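PDB 2EP5: 350aa long hypothetical aspartate-semialdehyde dehydrogenase from Sulfolobus tokodaii, which probably catalyses the NADPH-dependent reduction of malonyl-CoA to malonate semialdehyde and CoA, and its reverse. Local coordinates for residues N276-A280 against I338-V343; V98-V104 against W141-V146. One frame throughout, in Å; residues are numbered along the deposited sequence.

Contact 1: N276-A280 against I338-V343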
loop_
_atom_site.group_PDB
_atom_site.type_symbol
_atom_site.label_atom_id
_atom_site.label_comp_id
_atom_site.label_asym_id
_atom_site.label_seq_id
_atom_site.Cartn_x
_atom_site.Cartn_y
_atom_site.Cartn_z
ATOM N N ASN A 276 -18.446 33.008 -14.736
ATOM C CA ASN A 276 -17.352 32.960 -13.777
ATOM C C ASN A 276 -17.844 32.686 -12.368
ATOM O O ASN A 276 -17.581 33.462 -11.451
ATOM C CB ASN A 276 -16.586 34.280 -13.783
ATOM C CG ASN A 276 -15.969 34.576 -15.116
ATOM O OD1 ASN A 276 -16.670 34.867 -16.080
ATOM N ND2 ASN A 276 -14.647 34.491 -15.190
ATOM N N LEU A 277 -18.562 31.583 -12.196
ATOM C CA LEU A 277 -19.077 31.229 -10.885
ATOM C C LEU A 277 -17.900 30.783 -10.013
ATOM O O LEU A 277 -17.010 30.064 -10.474
ATOM C CB LEU A 277 -20.132 30.125 -11.022
ATOM C CG LEU A 277 -21.285 30.451 -11.987
ATOM C CD1 LEU A 277 -22.295 29.322 -11.987
ATOM C CD2 LEU A 277 -21.965 31.752 -11.572
ATOM N N PRO A 278 -17.884 31.213 -8.739
ATOM C CA PRO A 278 -16.830 30.892 -7.768
ATOM C C PRO A 278 -16.301 29.465 -7.727
ATOM O O PRO A 278 -15.103 29.259 -7.528
ATOM C CB PRO A 278 -17.436 31.330 -6.427
ATOM C CG PRO A 278 -18.911 31.386 -6.685
ATOM C CD PRO A 278 -18.985 31.930 -8.076
ATOM N N THR A 279 -17.177 28.485 -7.922
ATOM C CA THR A 279 -16.755 27.092 -7.876
ATOM C C THR A 279 -16.532 26.449 -9.253
ATOM O O THR A 279 -16.185 25.268 -9.344
ATOM C CB THR A 279 -17.769 26.271 -7.068
ATOM O OG1 THR A 279 -17.918 26.870 -5.776
ATOM C CG2 THR A 279 -17.299 24.821 -6.892
ATOM N N ALA A 280 -16.711 27.230 -10.315
ATOM C CA ALA A 280 -16.514 26.726 -11.674
ATOM C C ALA A 280 -15.050 26.819 -12.111
ATOM O O ALA A 280 -14.447 27.887 -12.056
ATOM C CB ALA A 280 -17.378 27.504 -12.647
ATOM N N ILE A 338 -22.320 22.500 -4.678
ATOM C CA ILE A 338 -22.114 23.917 -4.419
ATOM C C ILE A 338 -22.200 24.688 -5.735
ATOM O O ILE A 338 -22.765 25.784 -5.790
ATOM C CB ILE A 338 -20.734 24.136 -3.730
ATOM C CG1 ILE A 338 -20.779 23.558 -2.310
ATOM C CG2 ILE A 338 -20.370 25.614 -3.706
ATOM C CD1 ILE A 338 -19.424 23.494 -1.618
ATOM N N LEU A 339 -21.651 24.105 -6.797
ATOM C CA LEU A 339 -21.672 24.748 -8.108
ATOM C C LEU A 339 -23.112 24.801 -8.615
ATOM O O LEU A 339 -23.508 25.737 -9.317
ATOM C CB LEU A 339 -20.811 23.967 -9.113
ATOM C CG LEU A 339 -20.023 24.762 -10.164
ATOM C CD1 LEU A 339 -19.972 23.965 -11.453
ATOM C CD2 LEU A 339 -20.647 26.112 -10.429
ATOM N N THR A 340 -23.896 23.786 -8.263
ATOM C CA THR A 340 -25.287 23.737 -8.685
ATOM C C THR A 340 -26.042 24.885 -8.041
ATOM O O THR A 340 -26.858 25.534 -8.693
ATOM C CB THR A 340 -25.946 22.391 -8.309
ATOM O OG1 THR A 340 -25.273 21.327 -8.996
ATOM C CG2 THR A 340 -27.422 22.384 -8.712
ATOM N N VAL A 341 -25.760 25.147 -6.765
ATOM C CA VAL A 341 -26.421 26.251 -6.068
ATOM C C VAL A 341 -26.020 27.583 -6.715
ATOM O O VAL A 341 -26.867 28.453 -6.934
ATOM C CB VAL A 341 -26.055 26.309 -4.554
ATOM C CG1 VAL A 341 -26.787 27.470 -3.898
ATOM C CG2 VAL A 341 -26.432 25.007 -3.863
ATOM N N GLU A 342 -24.738 27.737 -7.034
ATOM C CA GLU A 342 -24.283 28.981 -7.659
ATOM C C GLU A 342 -25.055 29.231 -8.960
ATOM O O GLU A 342 -25.520 30.343 -9.217
ATOM C CB GLU A 342 -22.777 28.927 -7.943
ATOM C CG GLU A 342 -21.951 28.434 -6.762
ATOM C CD GLU A 342 -20.449 28.554 -6.979
ATOM O OE1 GLU A 342 -19.993 28.513 -8.140
ATOM O OE2 GLU A 342 -19.716 28.674 -5.978
ATOM N N VAL A 343 -25.196 28.191 -9.775
ATOM C CA VAL A 343 -25.920 28.308 -11.035
ATOM C C VAL A 343 -27.374 28.737 -10.799
ATOM O O VAL A 343 -27.888 29.617 -11.491
ATOM C CB VAL A 343 -25.922 26.965 -11.807
ATOM C CG1 VAL A 343 -26.870 27.055 -12.994
ATOM C CG2 VAL A 343 -24.508 26.619 -12.272
#
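The flat carboxylate of Glu342 points into the bend of Leu277 to Ala280, and the ring of Pro278 leans over one side of its plane, with Pro278 CG 3.2 Å from Glu342 CD. Leu277 CB comes in from that same side, beyond OE1. Thr279 N instead meets the syn lone pair of Glu342 OE1, in a hydrogen bond of 2.8 Å and 159°. Thr279 OG1 approaches Glu342 OE2 from the side of the plane away from the proline. That bond is less certain, since OE2 is doubtfully placed. With chi1 at -55°, the threonine hydroxyl stays beside its own backbone N, and both face the acid.

The bend is a type I beta turn, closed by Ala280 N to Leu277 O at 2.9 Å. It follows a Schellman motif in which Asn276, with positive phi, ends helix 271-274. Proline suits the second place, since its ring holds phi near the required value and closing the turn needs no N-H there. The third residue's N-H is left to an outside acceptor, here supplied by the long, extended Glu342 side chain from helix 334-347. The N-H of Thr279, and the hydroxyl if its bond is real, would probably favour the carboxylate's ionised form.

Beyond the acid the contact turns apolar: Leu277 CD1 meets Val343 CG2 at 3.5 Å, the side chains crossing at about a right angle, and lies 3.9 Å from Leu339 CD2. All three residues are buried, and hydrocarbon suits a place where a polar end would need a partner; His27 and Tyr29 touch both Pro278 and Glu342.

Contact 2: V98-V104 against W141-V146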
loop_
_atom_site.group_PDB
_atom_site.type_symbol
_atom_site.label_atom_id
_atom_site.label_comp_id
_atom_site.label_asym_id
_atom_site.label_seq_id
_atom_site.Cartn_x
_atom_site.Cartn_y
_atom_site.Cartn_z
ATOM N N VAL A 98 -38.693 18.965 1.761
ATOM C CA VAL A 98 -39.272 19.513 0.540
ATOM C C VAL A 98 -40.787 19.661 0.665
ATOM O O VAL A 98 -41.370 20.585 0.099
ATOM C CB VAL A 98 -38.943 18.622 -0.682
ATOM C CG1 VAL A 98 -39.776 19.044 -1.888
ATOM C CG2 VAL A 98 -37.472 18.745 -1.015
ATOM N N LYS A 99 -41.422 18.752 1.397
ATOM C CA LYS A 99 -42.865 18.831 1.596
ATOM C C LYS A 99 -43.199 20.047 2.462
ATOM O O LYS A 99 -44.261 20.651 2.322
ATOM C CB LYS A 99 -43.389 17.566 2.276
ATOM C CG LYS A 99 -43.572 16.384 1.350
ATOM C CD LYS A 99 -44.170 15.209 2.106
ATOM C CE LYS A 99 -44.463 14.036 1.185
ATOM N NZ LYS A 99 -45.079 12.905 1.937
ATOM N N ASN A 100 -42.286 20.403 3.360
ATOM C CA ASN A 100 -42.503 21.550 4.229
ATOM C C ASN A 100 -42.108 22.856 3.565
ATOM O O ASN A 100 -42.121 23.901 4.204
ATOM C CB ASN A 100 -41.736 21.381 5.540
ATOM C CG ASN A 100 -42.457 20.483 6.520
ATOM O OD1 ASN A 100 -43.543 20.816 6.995
ATOM N ND2 ASN A 100 -41.864 19.337 6.826
ATOM N N GLY A 101 -41.749 22.797 2.287
ATOM C CA GLY A 101 -41.388 24.008 1.567
ATOM C C GLY A 101 -39.914 24.353 1.423
ATOM O O GLY A 101 -39.578 25.379 0.835
ATOM N N LYS A 102 -39.027 23.519 1.946
ATOM C CA LYS A 102 -37.593 23.794 1.844
ATOM C C LYS A 102 -37.034 23.532 0.453
ATOM O O LYS A 102 -37.506 22.639 -0.253
ATOM C CB LYS A 102 -36.815 22.932 2.842
ATOM C CG LYS A 102 -37.078 23.250 4.306
ATOM C CD LYS A 102 -36.225 24.409 4.812
ATOM C CE LYS A 102 -36.563 25.723 4.143
ATOM N NZ LYS A 102 -35.700 26.811 4.655
ATOM N N ILE A 103 -36.042 24.329 0.058
ATOM C CA ILE A 103 -35.361 24.131 -1.222
ATOM C C ILE A 103 -34.165 23.225 -0.881
ATOM O O ILE A 103 -33.275 23.617 -0.119
ATOM C CB ILE A 103 -34.817 25.449 -1.806
ATOM C CG1 ILE A 103 -35.976 26.376 -2.190
ATOM C CG2 ILE A 103 -33.946 25.148 -3.020
ATOM C CD1 ILE A 103 -35.531 27.694 -2.781
ATOM N N VAL A 104 -34.158 22.012 -1.431
ATOM C CA VAL A 104 -33.093 21.055 -1.153
ATOM C C VAL A 104 -32.266 20.684 -2.380
ATOM O O VAL A 104 -32.821 20.360 -3.435
ATOM C CB VAL A 104 -33.673 19.740 -0.566
ATOM C CG1 VAL A 104 -32.551 18.765 -0.243
ATOM C CG2 VAL A 104 -34.499 20.036 0.673
ATOM N N TRP A 141 -45.626 19.422 -4.130
ATOM C CA TRP A 141 -44.729 19.847 -3.056
ATOM C C TRP A 141 -44.764 21.354 -2.895
ATOM O O TRP A 141 -44.992 22.081 -3.859
ATOM C CB TRP A 141 -43.262 19.487 -3.356
ATOM C CG TRP A 141 -42.933 18.048 -3.518
ATOM C CD1 TRP A 141 -43.595 16.984 -2.982
ATOM C CD2 TRP A 141 -41.788 17.513 -4.187
ATOM N NE1 TRP A 141 -42.929 15.815 -3.272
ATOM C CE2 TRP A 141 -41.815 16.111 -4.008
ATOM C CE3 TRP A 141 -40.739 18.082 -4.916
ATOM C CZ2 TRP A 141 -40.830 15.266 -4.532
ATOM C CZ3 TRP A 141 -39.752 17.237 -5.442
ATOM C CH2 TRP A 141 -39.809 15.845 -5.245
ATOM N N LYS A 142 -44.499 21.814 -1.677
ATOM C CA LYS A 142 -44.437 23.238 -1.386
ATOM C C LYS A 142 -42.972 23.634 -1.566
ATOM O O LYS A 142 -42.641 24.814 -1.677
ATOM C CB LYS A 142 -44.848 23.510 0.063
ATOM C CG LYS A 142 -46.267 23.103 0.404
ATOM C CD LYS A 142 -46.555 23.229 1.901
ATOM C CE LYS A 142 -46.395 24.658 2.405
ATOM N NZ LYS A 142 -46.793 24.801 3.843
ATOM N N GLY A 143 -42.098 22.629 -1.596
ATOM C CA GLY A 143 -40.676 22.881 -1.737
ATOM C C GLY A 143 -40.073 22.591 -3.098
ATOM O O GLY A 143 -40.785 22.381 -4.079
ATOM N N ILE A 144 -38.745 22.580 -3.139
ATOM C CA ILE A 144 -37.980 22.334 -4.354
ATOM C C ILE A 144 -36.890 21.290 -4.102
ATOM O O ILE A 144 -36.196 21.340 -3.087
ATOM C CB ILE A 144 -37.297 23.635 -4.840
ATOM C CG1 ILE A 144 -38.346 24.627 -5.348
ATOM C CG2 ILE A 144 -36.257 23.317 -5.902
ATOM C CD1 ILE A 144 -39.206 24.106 -6.500
ATOM N N LEU A 145 -36.742 20.344 -5.024
ATOM C CA LEU A 145 -35.719 19.313 -4.897
ATOM C C LEU A 145 -34.883 19.211 -6.166
ATOM O O LEU A 145 -35.417 19.104 -7.281
ATOM C CB LEU A 145 -36.345 17.950 -4.593
ATOM C CG LEU A 145 -35.326 16.819 -4.424
ATOM C CD1 LEU A 145 -34.414 17.130 -3.257
ATOM C CD2 LEU A 145 -36.029 15.501 -4.185
ATOM N N VAL A 146 -33.564 19.264 -5.987
ATOM C CA VAL A 146 -32.611 19.160 -7.090
ATOM C C VAL A 146 -31.604 18.078 -6.708
ATOM O O VAL A 146 -31.232 17.943 -5.542
ATOM C CB VAL A 146 -31.861 20.499 -7.336
ATOM C CG1 VAL A 146 -30.863 20.336 -8.482
ATOM C CG2 VAL A 146 -32.865 21.611 -7.668
#
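Parallel strands of the Rossmann-type NAD-binding sheet pair here, Ile103 beside Ile144 and Val104 beside Leu145. Three backbone bonds join them: Ile144 N to Lys102 O, Val104 N to Ile144 O at 2.7 Å and nearly straight (178°), and Val146 N to Val104 O. The isoleucines lie side by side on one face, their beta-branching suited to extended strands; Val104 and Leu145 are buried on the other, with Val104 CB 3.8 Å from Leu145 CD1.

Before the strands, both segments need glycine. Gly101, with positive phi, completes the Schellman motif ending helix 87-99, and a CB there would jam against the carbonyl O of Asn100; at Gly143 one would run into Val98 O and Lys102 O. Val98, its CG1 anti to the backbone N (chi1 169°), sets that methyl 3.3 Å from Trp141 CE3, above the indole plane and offset toward the rim. Were Trp141 an alanine, Val98 CG1 would probably lose its broad aromatic partner and a gap would open beside the helix end.

Helix 132-140 contributes Gln135 against Trp141 and Leu145, the backbone of Ile103 hydrogen-bonds onward to Val81 of strand 80-83, and Val146 packs on helix 334-347.

How the contacts relate
From the N terminus, contact 2 comes first. The chain leaves strand 103-106, passes through helices 122-125 and 132-140, and returns as strand 144-147, closing a loop with 36 residues between the segments. Contact 1 opens only later: from the turn at 276-280 the chain builds strands 285-287, 308-316 and 319-326 of the mixed sheet before helix 334-347 comes back to it. The loops therefore follow in series, neither nested nor crossed. The centres of contacts 1 and 2 lie about 21 Å apart. Helix 334-347 nevertheless joins them, with Thr340 CG2 4.0 Å from Val146 CG1. This C-terminal helix thus links the parallel nucleotide-binding sheet to the loop leading into the mixed sheet.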